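Side-chain contacts in 16L protein (PDB 6TQP), which inhibits apoptosis as a poxviral Bcl-2-like protein, probably by holding the BH3 helices of pro-apoptotic host proteins in a surface groove: residues L69-T74 and V110-Y115; H81-I86 and E127-K132; V98-I103 and I141-I146. All coordinates share one frame; numbering follows the deposited sequence.

Contact 1 of 3, residues L69-T74 and V110-Y115; sequences LKVDDT and VEMNGY
Val-71 presents its CG2 methyl to the thioether of Met-112, where CG2 and SD lie 3.9 Å apart. The sulfur is met in passing: the methionine sets out toward residues 69-74, but its extended chain carries CE away from them. Cys-66 of helix 38-68 touches both side chains and so backs this apolar patch. The second meeting point is CB of Asn-113. The carbonyl O of Val-71 comes within 3.4 Å of this CB, and the CG2 methyl of Thr-74 reaches the same carbon at 3.7 Å, while the threonine and asparagine side chains pass each other aslant. Two helix ends meet here in an all-helical Bcl-2-like domain. Helix 38-68 gives way through a Schellman motif, with Lys-70 at positive phi, to a type I turn from Lys-70 to Asp-73, and residues 110-115 carry helix 96-113 out through Gly-114, also at positive phi. No direct hydrogen bond crosses between the segments; a water bridges them. It donates to Val-71 O at 2.8 Å and to Asp-73 O at 3.3 Å, and accepts from Asn-113 ND2 at 3.1 Å, which ties the turn to the asparagine amide. With chi1 at 73°, CG of Asn-113 sits between its own backbone N and carbonyl carbon, and the amide can serve two partners: ND2 faces the water, while OD1 takes a weak, bent hydrogen bond from Tyr-115 N (3.0 Å, 129° at the hydrogen), closing an Asx turn. Asp-73 O also accepts a hydrogen bond from the side chain of Asn-78, and Asp-73 OD1 is hydrogen-bonded to Ser-75 OG.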
ATOM      1  N   LEU A  69       9.142   3.533 -11.711  1.00 34.36           N
ATOM      2  CA  LEU A  69       7.788   3.971 -12.038  1.00 29.90           C
ATOM      3  C   LEU A  69       7.731   5.403 -12.554  1.00 37.00           C
ATOM      4  O   LEU A  69       6.645   5.860 -12.932  1.00 37.94           O
ATOM      5  CB  LEU A  69       6.888   3.859 -10.807  1.00 29.53           C
ATOM      6  CG  LEU A  69       6.726   2.470 -10.203  1.00 34.32           C
ATOM      7  CD1 LEU A  69       6.041   2.578  -8.850  1.00 32.86           C
ATOM      8  CD2 LEU A  69       5.939   1.595 -11.145  1.00 35.43           C
ATOM      9  N   LYS A  70       8.854   6.119 -12.559  1.00 31.03           N
ATOM     10  CA  LYS A  70       8.902   7.513 -13.018  1.00 33.33           C
ATOM     11  C   LYS A  70       7.878   8.372 -12.274  1.00 38.57           C
ATOM     12  O   LYS A  70       7.108   9.124 -12.875  1.00 38.89           O
ATOM     13  CB  LYS A  70       8.680   7.587 -14.530  1.00 49.50           C
ATOM     14  CG  LYS A  70       9.569   6.641 -15.334  1.00 75.35           C
ATOM     15  CD  LYS A  70       9.058   6.441 -16.761  1.00 68.14           C
ATOM     16  CE  LYS A  70       9.316   7.656 -17.627  1.00 87.88           C
ATOM     17  NZ  LYS A  70      10.773   7.876 -17.846  1.00123.64           N
ATOM     18  N   VAL A  71       7.896   8.282 -10.943  1.00 37.47           N
ATOM     19  CA  VAL A  71       6.876   8.950 -10.138  1.00 38.37           C
ATOM     20  C   VAL A  71       6.937  10.459 -10.261  1.00 37.84           C
ATOM     21  O   VAL A  71       6.011  11.148  -9.815  1.00 43.69           O
ATOM     22  CB  VAL A  71       6.998   8.569  -8.654  1.00 42.94           C
ATOM     23  CG1 VAL A  71       6.793   7.078  -8.481  1.00 42.64           C
ATOM     24  CG2 VAL A  71       8.342   9.049  -8.093  1.00 42.29           C
ATOM     25  N   ASP A  72       8.020  11.005 -10.806  1.00 46.93           N
ATOM     26  CA  ASP A  72       8.053  12.444 -11.027  1.00 51.66           C
ATOM     27  C   ASP A  72       7.077  12.866 -12.120  1.00 56.34           C
ATOM     28  O   ASP A  72       6.697  14.038 -12.175  1.00 58.99           O
ATOM     29  CB  ASP A  72       9.477  12.887 -11.366  1.00 55.74           C
ATOM     30  CG  ASP A  72       9.972  12.316 -12.685  1.00 84.52           C
ATOM     31  OD1 ASP A  72       9.862  13.016 -13.714  1.00108.17           O
ATOM     32  OD2 ASP A  72      10.460  11.165 -12.694  1.00 93.64           O
ATOM     33  N   ASP A  73       6.647  11.935 -12.970  1.00 59.86           N
ATOM     34  CA  ASP A  73       5.720  12.228 -14.060  1.00 63.44           C
ATOM     35  C   ASP A  73       4.299  12.007 -13.551  1.00 59.98           C
ATOM     36  O   ASP A  73       3.873  10.862 -13.373  1.00 40.56           O
ATOM     37  CB  ASP A  73       6.033  11.342 -15.264  1.00 52.33           C
ATOM     38  CG  ASP A  73       5.093  11.571 -16.436  1.00 51.50           C
ATOM     39  OD1 ASP A  73       4.057  12.242 -16.267  1.00 47.70           O
ATOM     40  OD2 ASP A  73       5.398  11.076 -17.538  1.00 44.91           O
ATOM     41  N   THR A  74       3.566  13.096 -13.307  1.00 45.67           N
ATOM     42  CA  THR A  74       2.217  13.010 -12.758  1.00 43.40           C
ATOM     43  C   THR A  74       1.140  13.107 -13.828  1.00 45.39           C
ATOM     44  O   THR A  74      -0.031  13.320 -13.496  1.00 44.34           O
ATOM     45  CB  THR A  74       1.986  14.102 -11.705  1.00 48.95           C
ATOM     46  OG1 THR A  74       2.246  15.390 -12.277  1.00 48.05           O
ATOM     47  CG2 THR A  74       2.883  13.879 -10.500  1.00 49.64           C
ATOM     48  N   VAL A 110       3.193   9.227  -2.994  1.00 31.35           N
ATOM     49  CA  VAL A 110       2.446  10.435  -2.665  1.00 38.81           C
ATOM     50  C   VAL A 110       3.373  11.491  -2.080  1.00 44.28           C
ATOM     51  O   VAL A 110       3.277  12.684  -2.410  1.00 41.18           O
ATOM     52  CB  VAL A 110       1.299  10.065  -1.708  1.00 51.15           C
ATOM     53  CG1 VAL A 110       0.860  11.227  -0.873  1.00 86.99           C
ATOM     54  CG2 VAL A 110       0.117   9.493  -2.505  1.00 42.05           C
ATOM     55  N   GLU A 111       4.284  11.075  -1.196  1.00 40.27           N
ATOM     56  CA  GLU A 111       5.216  12.028  -0.601  1.00 43.31           C
ATOM     57  C   GLU A 111       6.175  12.594  -1.642  1.00 51.55           C
ATOM     58  O   GLU A 111       6.606  13.746  -1.521  1.00 55.23           O
ATOM     59  CB  GLU A 111       5.990  11.362   0.537  1.00 49.12           C
ATOM     60  CG  GLU A 111       5.135  11.077   1.776  1.00 81.95           C
ATOM     61  CD  GLU A 111       5.922  10.427   2.903  1.00 96.00           C
ATOM     62  OE1 GLU A 111       7.077  10.013   2.667  1.00 87.83           O
ATOM     63  OE2 GLU A 111       5.381  10.336   4.025  1.00 80.91           O
ATOM     64  N   MET A 112       6.512  11.814  -2.669  1.00 50.85           N
ATOM     65  CA  MET A 112       7.429  12.297  -3.699  1.00 49.89           C
ATOM     66  C   MET A 112       6.732  13.226  -4.688  1.00 56.07           C
ATOM     67  O   MET A 112       7.182  14.355  -4.906  1.00 55.12           O
ATOM     68  CB  MET A 112       8.057  11.118  -4.438  1.00 48.80           C
ATOM     69  CG  MET A 112       9.140  10.439  -3.649  1.00 53.74           C
ATOM     70  SD  MET A 112       9.900   9.097  -4.560  1.00 52.86           S
ATOM     71  CE  MET A 112      11.294   8.724  -3.494  1.00 75.09           C
ATOM     72  N   ASN A 113       5.640  12.770  -5.302  1.00 57.81           N
ATOM     73  CA  ASN A 113       4.999  13.537  -6.363  1.00 50.27           C
ATOM     74  C   ASN A 113       4.105  14.669  -5.837  1.00 49.81           C
ATOM     75  O   ASN A 113       3.393  15.292  -6.632  1.00 55.40           O
ATOM     76  CB  ASN A 113       4.209  12.593  -7.293  1.00 49.82           C
ATOM     77  CG  ASN A 113       2.928  12.060  -6.669  1.00 57.44           C
ATOM     78  OD1 ASN A 113       2.491  12.514  -5.615  1.00 58.05           O
ATOM     79  ND2 ASN A 113       2.307  11.095  -7.347  1.00 53.11           N
ATOM     80  N   GLY A 114       4.129  14.960  -4.537  1.00 52.09           N
ATOM     81  CA  GLY A 114       3.403  16.101  -4.003  1.00 55.29           C
ATOM     82  C   GLY A 114       1.896  16.003  -4.081  1.00 55.33           C
ATOM     83  O   GLY A 114       1.217  17.027  -4.139  1.00 50.16           O
ATOM     84  N   TYR A 115       1.347  14.796  -4.074  1.00 46.23           N
ATOM     85  CA  TYR A 115      -0.097  14.652  -4.164  1.00 47.94           C
ATOM     86  C   TYR A 115      -0.768  15.319  -2.971  1.00 49.45           C
ATOM     87  O   TYR A 115      -0.380  15.095  -1.823  1.00 43.50           O
ATOM     88  CB  TYR A 115      -0.470  13.175  -4.223  1.00 45.38           C
ATOM     89  CG  TYR A 115      -1.954  12.906  -4.186  1.00 41.01           C
ATOM     90  CD1 TYR A 115      -2.763  13.214  -5.271  1.00 39.22           C
ATOM     91  CD2 TYR A 115      -2.544  12.306  -3.080  1.00 45.56           C
ATOM     92  CE1 TYR A 115      -4.128  12.956  -5.245  1.00 49.77           C
ATOM     93  CE2 TYR A 115      -3.904  12.041  -3.047  1.00 44.13           C
ATOM     94  CZ  TYR A 115      -4.689  12.366  -4.130  1.00 46.62           C
ATOM     95  OH  TYR A 115      -6.036  12.100  -4.093  1.00 44.41           O
TER
HETATM   96  O   HOH W   1       3.405  10.299 -10.174  1.00 46.47           O

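Contact 2 of 3, residues H81-I86 and E127-K132; sequences HIKDQI and EDIALK
Helices 76-92 and 120-134 of the Bcl-2-like bundle run nearly parallel here, the axes of their short segments 10.3 Å apart and inclined by 9°. Ile-86 and Ile-129 form the apolar half of the contact. The CD1 methyl of Ile-129 lies against the flank of Ile-86, 3.7 Å from its CG2 and 3.8 Å from its CD1, and the two side chains run across each other at about a right angle. Toward the surface, Lys-83 lies against Asp-128 through its aliphatic portion: Lys-83 CD is 3.2 Å from Asp-128 OD2. Its chain leaves with CG anti to the backbone N (chi1 -179°) and then bends at chi3 and chi4, which swings NZ along the surface, within reach of Asp-84 of its own helix. There NZ makes a long salt bridge with Asp-84 OD1 at 3.5 Å; Asp-128 OD2, at 4.2 Å from NZ, is too distant for one, but its charge probably still adds to the attraction. Beneath the isoleucines passes helix 96-113, whose Ile-102 touches both, with Ile-109 adding to Ile-86 and Ile-106 to Ile-129; helix 12-27 packs on Ala-130 of helix 120-134.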
ATOM      1  N   HIS A  81      -0.155   4.166 -15.928  1.00 43.03           N
ATOM      2  CA  HIS A  81       0.945   3.216 -16.049  1.00 40.08           C
ATOM      3  C   HIS A  81       1.415   2.731 -14.678  1.00 38.51           C
ATOM      4  O   HIS A  81       1.646   1.531 -14.476  1.00 33.76           O
ATOM      5  CB  HIS A  81       2.075   3.894 -16.823  1.00 61.62           C
ATOM      6  CG  HIS A  81       3.129   2.963 -17.330  1.00 94.60           C
ATOM      7  ND1 HIS A  81       2.861   1.677 -17.744  1.00 97.44           N
ATOM      8  CD2 HIS A  81       4.455   3.153 -17.520  1.00103.12           C
ATOM      9  CE1 HIS A  81       3.981   1.109 -18.149  1.00101.31           C
ATOM     10  NE2 HIS A  81       4.962   1.983 -18.024  1.00100.64           N
ATOM     11  N   ILE A  82       1.551   3.646 -13.714  1.00 32.63           N
ATOM     12  CA  ILE A  82       1.954   3.248 -12.362  1.00 33.67           C
ATOM     13  C   ILE A  82       0.916   2.310 -11.760  1.00 36.27           C
ATOM     14  O   ILE A  82       1.250   1.276 -11.166  1.00 34.38           O
ATOM     15  CB  ILE A  82       2.161   4.491 -11.475  1.00 33.87           C
ATOM     16  CG1 ILE A  82       3.318   5.331 -12.013  1.00 37.48           C
ATOM     17  CG2 ILE A  82       2.411   4.085 -10.023  1.00 34.81           C
ATOM     18  CD1 ILE A  82       3.445   6.693 -11.364  1.00 37.32           C
ATOM     19  N   LYS A  83      -0.361   2.676 -11.876  1.00 35.49           N
ATOM     20  CA  LYS A  83      -1.421   1.851 -11.309  1.00 29.23           C
ATOM     21  C   LYS A  83      -1.331   0.433 -11.845  1.00 30.07           C
ATOM     22  O   LYS A  83      -1.293  -0.537 -11.081  1.00 32.67           O
ATOM     23  CB  LYS A  83      -2.788   2.446 -11.636  1.00 33.29           C
ATOM     24  CG  LYS A  83      -3.974   1.666 -11.062  1.00 60.57           C
ATOM     25  CD  LYS A  83      -5.282   2.038 -11.752  1.00 80.53           C
ATOM     26  CE  LYS A  83      -5.600   1.100 -12.905  1.00 81.27           C
ATOM     27  NZ  LYS A  83      -6.102  -0.216 -12.431  1.00116.80           N
ATOM     28  N   ASP A  84      -1.290   0.297 -13.165  1.00 33.52           N
ATOM     29  CA  ASP A  84      -1.304  -1.030 -13.762  1.00 41.44           C
ATOM     30  C   ASP A  84      -0.073  -1.836 -13.364  1.00 33.25           C
ATOM     31  O   ASP A  84      -0.170  -3.048 -13.144  1.00 32.43           O
ATOM     32  CB  ASP A  84      -1.430  -0.905 -15.277  1.00 49.18           C
ATOM     33  CG  ASP A  84      -2.785  -0.366 -15.693  1.00 47.95           C
ATOM     34  OD1 ASP A  84      -3.765  -0.594 -14.956  1.00 43.25           O
ATOM     35  OD2 ASP A  84      -2.876   0.289 -16.740  1.00 50.04           O
ATOM     36  N   GLN A  85       1.091  -1.190 -13.249  1.00 30.66           N
ATOM     37  CA  GLN A  85       2.287  -1.924 -12.839  1.00 32.50           C
ATOM     38  C   GLN A  85       2.165  -2.408 -11.398  1.00 33.80           C
ATOM     39  O   GLN A  85       2.548  -3.541 -11.082  1.00 28.73           O
ATOM     40  CB  GLN A  85       3.537  -1.056 -13.019  1.00 39.66           C
ATOM     41  CG  GLN A  85       3.900  -0.819 -14.482  1.00 63.54           C
ATOM     42  CD  GLN A  85       5.116   0.071 -14.660  1.00 67.73           C
ATOM     43  OE1 GLN A  85       6.222  -0.418 -14.892  1.00 54.41           O
ATOM     44  NE2 GLN A  85       4.917   1.383 -14.561  1.00 74.77           N
ATOM     45  N   ILE A  86       1.606  -1.581 -10.510  1.00 30.92           N
ATOM     46  CA  ILE A  86       1.466  -2.004  -9.121  1.00 27.53           C
ATOM     47  C   ILE A  86       0.424  -3.117  -9.021  1.00 28.63           C
ATOM     48  O   ILE A  86       0.639  -4.148  -8.364  1.00 29.79           O
ATOM     49  CB  ILE A  86       1.124  -0.793  -8.226  1.00 27.30           C
ATOM     50  CG1 ILE A  86       2.301   0.188  -8.203  1.00 32.58           C
ATOM     51  CG2 ILE A  86       0.809  -1.242  -6.819  1.00 35.15           C
ATOM     52  CD1 ILE A  86       2.012   1.526  -7.482  1.00 35.77           C
ATOM     53  N   GLU A 127      -7.553   4.848  -4.850  1.00 34.05           N
ATOM     54  CA  GLU A 127      -8.781   4.065  -4.729  1.00 37.90           C
ATOM     55  C   GLU A 127      -8.612   2.678  -5.340  1.00 38.05           C
ATOM     56  O   GLU A 127      -8.928   1.663  -4.710  1.00 36.19           O
ATOM     57  CB  GLU A 127      -9.932   4.802  -5.414  1.00 51.35           C
ATOM     58  CG  GLU A 127     -10.513   5.940  -4.609  1.00 97.69           C
ATOM     59  CD  GLU A 127     -11.448   5.450  -3.527  1.00 98.61           C
ATOM     60  OE1 GLU A 127     -11.885   4.279  -3.607  1.00 62.71           O
ATOM     61  OE2 GLU A 127     -11.744   6.235  -2.602  1.00 90.43           O
ATOM     62  N   ASP A 128      -8.132   2.625  -6.583  1.00 36.94           N
ATOM     63  CA  ASP A 128      -8.043   1.357  -7.298  1.00 38.58           C
ATOM     64  C   ASP A 128      -7.124   0.372  -6.585  1.00 30.45           C
ATOM     65  O   ASP A 128      -7.469  -0.803  -6.425  1.00 37.31           O
ATOM     66  CB  ASP A 128      -7.549   1.602  -8.718  1.00 40.04           C
ATOM     67  CG  ASP A 128      -8.574   2.304  -9.580  1.00 44.36           C
ATOM     68  OD1 ASP A 128      -9.777   2.209  -9.273  1.00 44.16           O
ATOM     69  OD2 ASP A 128      -8.170   2.951 -10.578  1.00 47.94           O
ATOM     70  N   ILE A 129      -5.945   0.824  -6.155  1.00 29.83           N
ATOM     71  CA  ILE A 129      -5.020  -0.080  -5.477  1.00 29.44           C
ATOM     72  C   ILE A 129      -5.549  -0.462  -4.096  1.00 35.12           C
ATOM     73  O   ILE A 129      -5.354  -1.596  -3.637  1.00 31.46           O
ATOM     74  CB  ILE A 129      -3.618   0.545  -5.400  1.00 35.29           C
ATOM     75  CG1 ILE A 129      -3.068   0.760  -6.813  1.00 39.43           C
ATOM     76  CG2 ILE A 129      -2.675  -0.365  -4.606  1.00 36.22           C
ATOM     77  CD1 ILE A 129      -1.735   1.465  -6.843  1.00 55.97           C
ATOM     78  N   ALA A 130      -6.223   0.466  -3.407  1.00 37.18           N
ATOM     79  CA  ALA A 130      -6.874   0.100  -2.150  1.00 31.52           C
ATOM     80  C   ALA A 130      -7.903  -0.998  -2.380  1.00 29.28           C
ATOM     81  O   ALA A 130      -8.029  -1.923  -1.570  1.00 37.11           O
ATOM     82  CB  ALA A 130      -7.536   1.328  -1.514  1.00 34.38           C
ATOM     83  N   LEU A 131      -8.646  -0.913  -3.488  1.00 30.77           N
ATOM     84  CA  LEU A 131      -9.645  -1.930  -3.795  1.00 32.79           C
ATOM     85  C   LEU A 131      -8.989  -3.289  -3.971  1.00 38.55           C
ATOM     86  O   LEU A 131      -9.434  -4.291  -3.398  1.00 37.06           O
ATOM     87  CB  LEU A 131     -10.413  -1.555  -5.061  1.00 38.13           C
ATOM     88  CG  LEU A 131     -11.565  -0.572  -4.914  1.00 37.51           C
ATOM     89  CD1 LEU A 131     -12.082  -0.190  -6.283  1.00 53.95           C
ATOM     90  CD2 LEU A 131     -12.676  -1.169  -4.068  1.00 60.02           C
ATOM     91  N   LYS A 132      -7.920  -3.342  -4.761  1.00 33.44           N
ATOM     92  CA  LYS A 132      -7.251  -4.612  -5.009  1.00 27.34           C
ATOM     93  C   LYS A 132      -6.595  -5.155  -3.751  1.00 31.55           C
ATOM     94  O   LYS A 132      -6.592  -6.368  -3.523  1.00 30.68           O
ATOM     95  CB  LYS A 132      -6.209  -4.454  -6.108  1.00 35.62           C
ATOM     96  CG  LYS A 132      -6.774  -4.311  -7.502  1.00 88.15           C
ATOM     97  CD  LYS A 132      -7.578  -5.521  -7.960  1.00106.95           C
ATOM     98  CE  LYS A 132      -6.691  -6.743  -8.108  1.00 80.99           C
ATOM     99  NZ  LYS A 132      -7.442  -7.890  -8.683  1.00 72.28           N
TER

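Contact 3 of 3, residues V98-I103 and I141-I146; sequences VKLAII and INFINI
Leu-100 reaches across from helix 96-113 to Phe-143 and Ile-144 of helix 137-148, and its outer atoms make the whole contact. The bond to CB is directed at the opposite helix, but CB makes no close approach to it. From there chi1 of -69° places CG anti to the carbonyl carbon, with Ile-144 CG2 4.5 Å from Leu-100 CG, so the branch point too stops short of firm packing and the two methyls do the touching. Leu-100 CD1 is the more engaged of the pair. It comes up to the Phe-143 ring at the edge, near the ring plane and not over a face, 3.7 Å from Phe-143 CE2 and 4.0 Å from Phe-143 CD2. The same methyl lies 4.0 Å from Ile-144 CG2, and thus touches the phenyl edge and the isoleucine branch at once. Leu-100 CD2 meets that branch alone, at 4.2 Å from Ile-144 CG2. Ile-144 offers this methyl because its CG1 occupies the position between backbone N and carbonyl carbon (chi1 61°), leaving CG2 anti to the carbonyl carbon. No polar bond crosses the contact, and the helices remain well separated, their nearest CA atoms, those of Leu-100 and Ile-144, being 9.3 Å apart. Asp-50 of helix 38-68 touches both Leu-100 and Ile-144 and closes one flank. On another, the Phe-143 ring stacks with an aromatic side chain of the bound peptide, while Val-98 and Ala-101 each pack on an apolar side chain of it and Ile-146 on an aromatic one. A helix of the core and the C-terminal helix thereby line part of the peptide-binding groove, as in Bcl-2 family proteins that hold BH3 helices.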
ATOM      1  N   VAL A  98       3.211  -8.641   1.080  1.00 29.37           N
ATOM      2  CA  VAL A  98       3.372  -7.827  -0.120  1.00 22.90           C
ATOM      3  C   VAL A  98       2.414  -6.642  -0.089  1.00 27.87           C
ATOM      4  O   VAL A  98       2.774  -5.521  -0.465  1.00 27.88           O
ATOM      5  CB  VAL A  98       3.166  -8.681  -1.386  1.00 28.57           C
ATOM      6  CG1 VAL A  98       3.172  -7.807  -2.628  1.00 28.69           C
ATOM      7  CG2 VAL A  98       4.248  -9.732  -1.479  1.00 26.05           C
ATOM      8  N   LYS A  99       1.172  -6.878   0.329  1.00 25.63           N
ATOM      9  CA  LYS A  99       0.202  -5.791   0.374  1.00 29.46           C
ATOM     10  C   LYS A  99       0.672  -4.687   1.303  1.00 26.02           C
ATOM     11  O   LYS A  99       0.534  -3.501   0.987  1.00 30.34           O
ATOM     12  CB  LYS A  99      -1.158  -6.325   0.809  1.00 31.32           C
ATOM     13  CG  LYS A  99      -1.836  -7.165  -0.263  1.00 29.72           C
ATOM     14  CD  LYS A  99      -3.132  -7.793   0.220  1.00 26.88           C
ATOM     15  CE  LYS A  99      -3.849  -8.554  -0.913  1.00 24.94           C
ATOM     16  NZ  LYS A  99      -5.222  -9.027  -0.516  1.00 34.07           N
ATOM     17  N   LEU A 100       1.250  -5.053   2.444  1.00 26.43           N
ATOM     18  CA  LEU A 100       1.770  -4.038   3.352  1.00 27.80           C
ATOM     19  C   LEU A 100       2.884  -3.247   2.689  1.00 34.89           C
ATOM     20  O   LEU A 100       2.904  -2.014   2.752  1.00 31.06           O
ATOM     21  CB  LEU A 100       2.259  -4.690   4.638  1.00 25.55           C
ATOM     22  CG  LEU A 100       1.149  -5.276   5.515  1.00 30.70           C
ATOM     23  CD1 LEU A 100       1.758  -5.978   6.679  1.00 30.30           C
ATOM     24  CD2 LEU A 100       0.191  -4.178   6.013  1.00 28.63           C
ATOM     25  N   ALA A 101       3.800  -3.940   2.007  1.00 30.32           N
ATOM     26  CA  ALA A 101       4.868  -3.238   1.307  1.00 26.16           C
ATOM     27  C   ALA A 101       4.303  -2.278   0.272  1.00 23.97           C
ATOM     28  O   ALA A 101       4.821  -1.168   0.099  1.00 29.36           O
ATOM     29  CB  ALA A 101       5.817  -4.231   0.645  1.00 32.41           C
ATOM     30  N   ILE A 102       3.235  -2.675  -0.424  1.00 25.89           N
ATOM     31  CA  ILE A 102       2.669  -1.796  -1.446  1.00 27.10           C
ATOM     32  C   ILE A 102       2.033  -0.559  -0.801  1.00 31.16           C
ATOM     33  O   ILE A 102       2.092   0.546  -1.357  1.00 28.03           O
ATOM     34  CB  ILE A 102       1.677  -2.568  -2.333  1.00 27.63           C
ATOM     35  CG1 ILE A 102       2.463  -3.526  -3.235  1.00 28.68           C
ATOM     36  CG2 ILE A 102       0.846  -1.610  -3.173  1.00 27.57           C
ATOM     37  CD1 ILE A 102       1.597  -4.506  -4.007  1.00 29.03           C
ATOM     38  N   ILE A 103       1.409  -0.710   0.366  1.00 28.59           N
ATOM     39  CA  ILE A 103       0.874   0.477   1.039  1.00 23.99           C
ATOM     40  C   ILE A 103       2.003   1.449   1.340  1.00 24.42           C
ATOM     41  O   ILE A 103       1.876   2.659   1.130  1.00 29.39           O
ATOM     42  CB  ILE A 103       0.107   0.088   2.315  1.00 25.90           C
ATOM     43  CG1 ILE A 103      -1.108  -0.758   1.937  1.00 24.43           C
ATOM     44  CG2 ILE A 103      -0.318   1.346   3.105  1.00 28.18           C
ATOM     45  CD1 ILE A 103      -1.796  -1.413   3.125  1.00 29.87           C
ATOM     46  N   ILE A 141      -6.022  -9.339   7.344  1.00 33.67           N
ATOM     47  CA  ILE A 141      -6.360  -9.043   8.730  1.00 37.05           C
ATOM     48  C   ILE A 141      -5.715 -10.067   9.659  1.00 37.79           C
ATOM     49  O   ILE A 141      -5.116  -9.711  10.681  1.00 44.86           O
ATOM     50  CB  ILE A 141      -7.891  -8.982   8.888  1.00 34.13           C
ATOM     51  CG1 ILE A 141      -8.440  -7.746   8.149  1.00 28.91           C
ATOM     52  CG2 ILE A 141      -8.293  -8.951  10.379  1.00 40.19           C
ATOM     53  CD1 ILE A 141      -9.955  -7.658   8.093  1.00 30.71           C
ATOM     54  N   ASN A 142      -5.793 -11.352   9.306  1.00 40.51           N
ATOM     55  CA  ASN A 142      -5.163 -12.381  10.130  1.00 46.48           C
ATOM     56  C   ASN A 142      -3.664 -12.170  10.251  1.00 34.60           C
ATOM     57  O   ASN A 142      -3.075 -12.462  11.297  1.00 40.51           O
ATOM     58  CB  ASN A 142      -5.445 -13.770   9.554  1.00 57.58           C
ATOM     59  CG  ASN A 142      -6.881 -14.192   9.741  1.00 69.56           C
ATOM     60  OD1 ASN A 142      -7.610 -13.606  10.545  1.00 49.37           O
ATOM     61  ND2 ASN A 142      -7.297 -15.216   9.008  1.00 76.81           N
ATOM     62  N   PHE A 143      -3.023 -11.667   9.200  1.00 33.82           N
ATOM     63  CA  PHE A 143      -1.579 -11.486   9.252  1.00 33.51           C
ATOM     64  C   PHE A 143      -1.201 -10.362  10.207  1.00 35.45           C
ATOM     65  O   PHE A 143      -0.233 -10.486  10.958  1.00 39.97           O
ATOM     66  CB  PHE A 143      -1.035 -11.210   7.853  1.00 33.09           C
ATOM     67  CG  PHE A 143       0.442 -10.996   7.809  1.00 33.79           C
ATOM     68  CD1 PHE A 143       1.312 -12.065   7.904  1.00 39.29           C
ATOM     69  CD2 PHE A 143       0.963  -9.729   7.674  1.00 37.41           C
ATOM     70  CE1 PHE A 143       2.671 -11.869   7.857  1.00 36.63           C
ATOM     71  CE2 PHE A 143       2.322  -9.527   7.629  1.00 42.53           C
ATOM     72  CZ  PHE A 143       3.176 -10.592   7.722  1.00 47.18           C
ATOM     73  N   ILE A 144      -1.949  -9.259  10.193  1.00 35.09           N
ATOM     74  CA  ILE A 144      -1.551  -8.128  11.025  1.00 34.51           C
ATOM     75  C   ILE A 144      -2.047  -8.291  12.458  1.00 35.12           C
ATOM     76  O   ILE A 144      -1.415  -7.786  13.392  1.00 40.10           O
ATOM     77  CB  ILE A 144      -2.029  -6.804  10.408  1.00 33.51           C
ATOM     78  CG1 ILE A 144      -3.547  -6.774  10.289  1.00 41.12           C
ATOM     79  CG2 ILE A 144      -1.366  -6.595   9.053  1.00 36.57           C
ATOM     80  CD1 ILE A 144      -4.076  -5.468   9.730  1.00 39.73           C
ATOM     81  N   ASN A 145      -3.175  -8.974  12.665  1.00 36.24           N
ATOM     82  CA  ASN A 145      -3.570  -9.350  14.019  1.00 44.17           C
ATOM     83  C   ASN A 145      -2.504 -10.230  14.654  1.00 53.59           C
ATOM     84  O   ASN A 145      -1.963  -9.912  15.717  1.00 60.74           O
ATOM     85  CB  ASN A 145      -4.914 -10.085  14.009  1.00 43.30           C
ATOM     86  CG  ASN A 145      -6.103  -9.148  13.850  1.00 55.13           C
ATOM     87  OD1 ASN A 145      -5.998  -7.942  14.057  1.00 67.24           O
ATOM     88  ND2 ASN A 145      -7.250  -9.716  13.492  1.00 49.05           N
ATOM     89  N   ILE A 146      -2.186 -11.351  14.002  1.00 81.71           N
ATOM     90  CA  ILE A 146      -1.253 -12.317  14.569  1.00 96.01           C
ATOM     91  C   ILE A 146       0.186 -11.813  14.525  1.00106.40           C
ATOM     92  O   ILE A 146       1.042 -12.342  15.244  1.00112.13           O
ATOM     93  CB  ILE A 146      -1.390 -13.665  13.833  1.00100.35           C
ATOM     94  CG1 ILE A 146      -2.799 -14.233  14.025  1.00109.43           C
ATOM     95  CG2 ILE A 146      -0.366 -14.675  14.340  1.00115.66           C
ATOM     96  CD1 ILE A 146      -3.230 -15.203  12.936  1.00108.94           C
TER

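How the contacts relate
All three contacts belong to one helical bundle, and each has residues at the bound peptide. Contacts 1 and 2, with centres about 14 Å apart, touch where Leu-69 CD2 meets Gln-85 NE2 at 3.6 Å; both of these residues pack on the peptide, and His-81 hydrogen-bonds to it. Contacts 2 and 3, about 17 Å apart between centres, join in the core, where Ile-102 CG2 lies 3.7 Å from Ile-86 CG2. Contacts 1 and 3 share helix 96-113 but stand on opposite sides of the chain's centre, about 24 Å apart between centres, with nearest atoms about 8 Å apart. Contact 2 thus links the other two, with His-81 and Gln-85 at the peptide and isoleucines in the core.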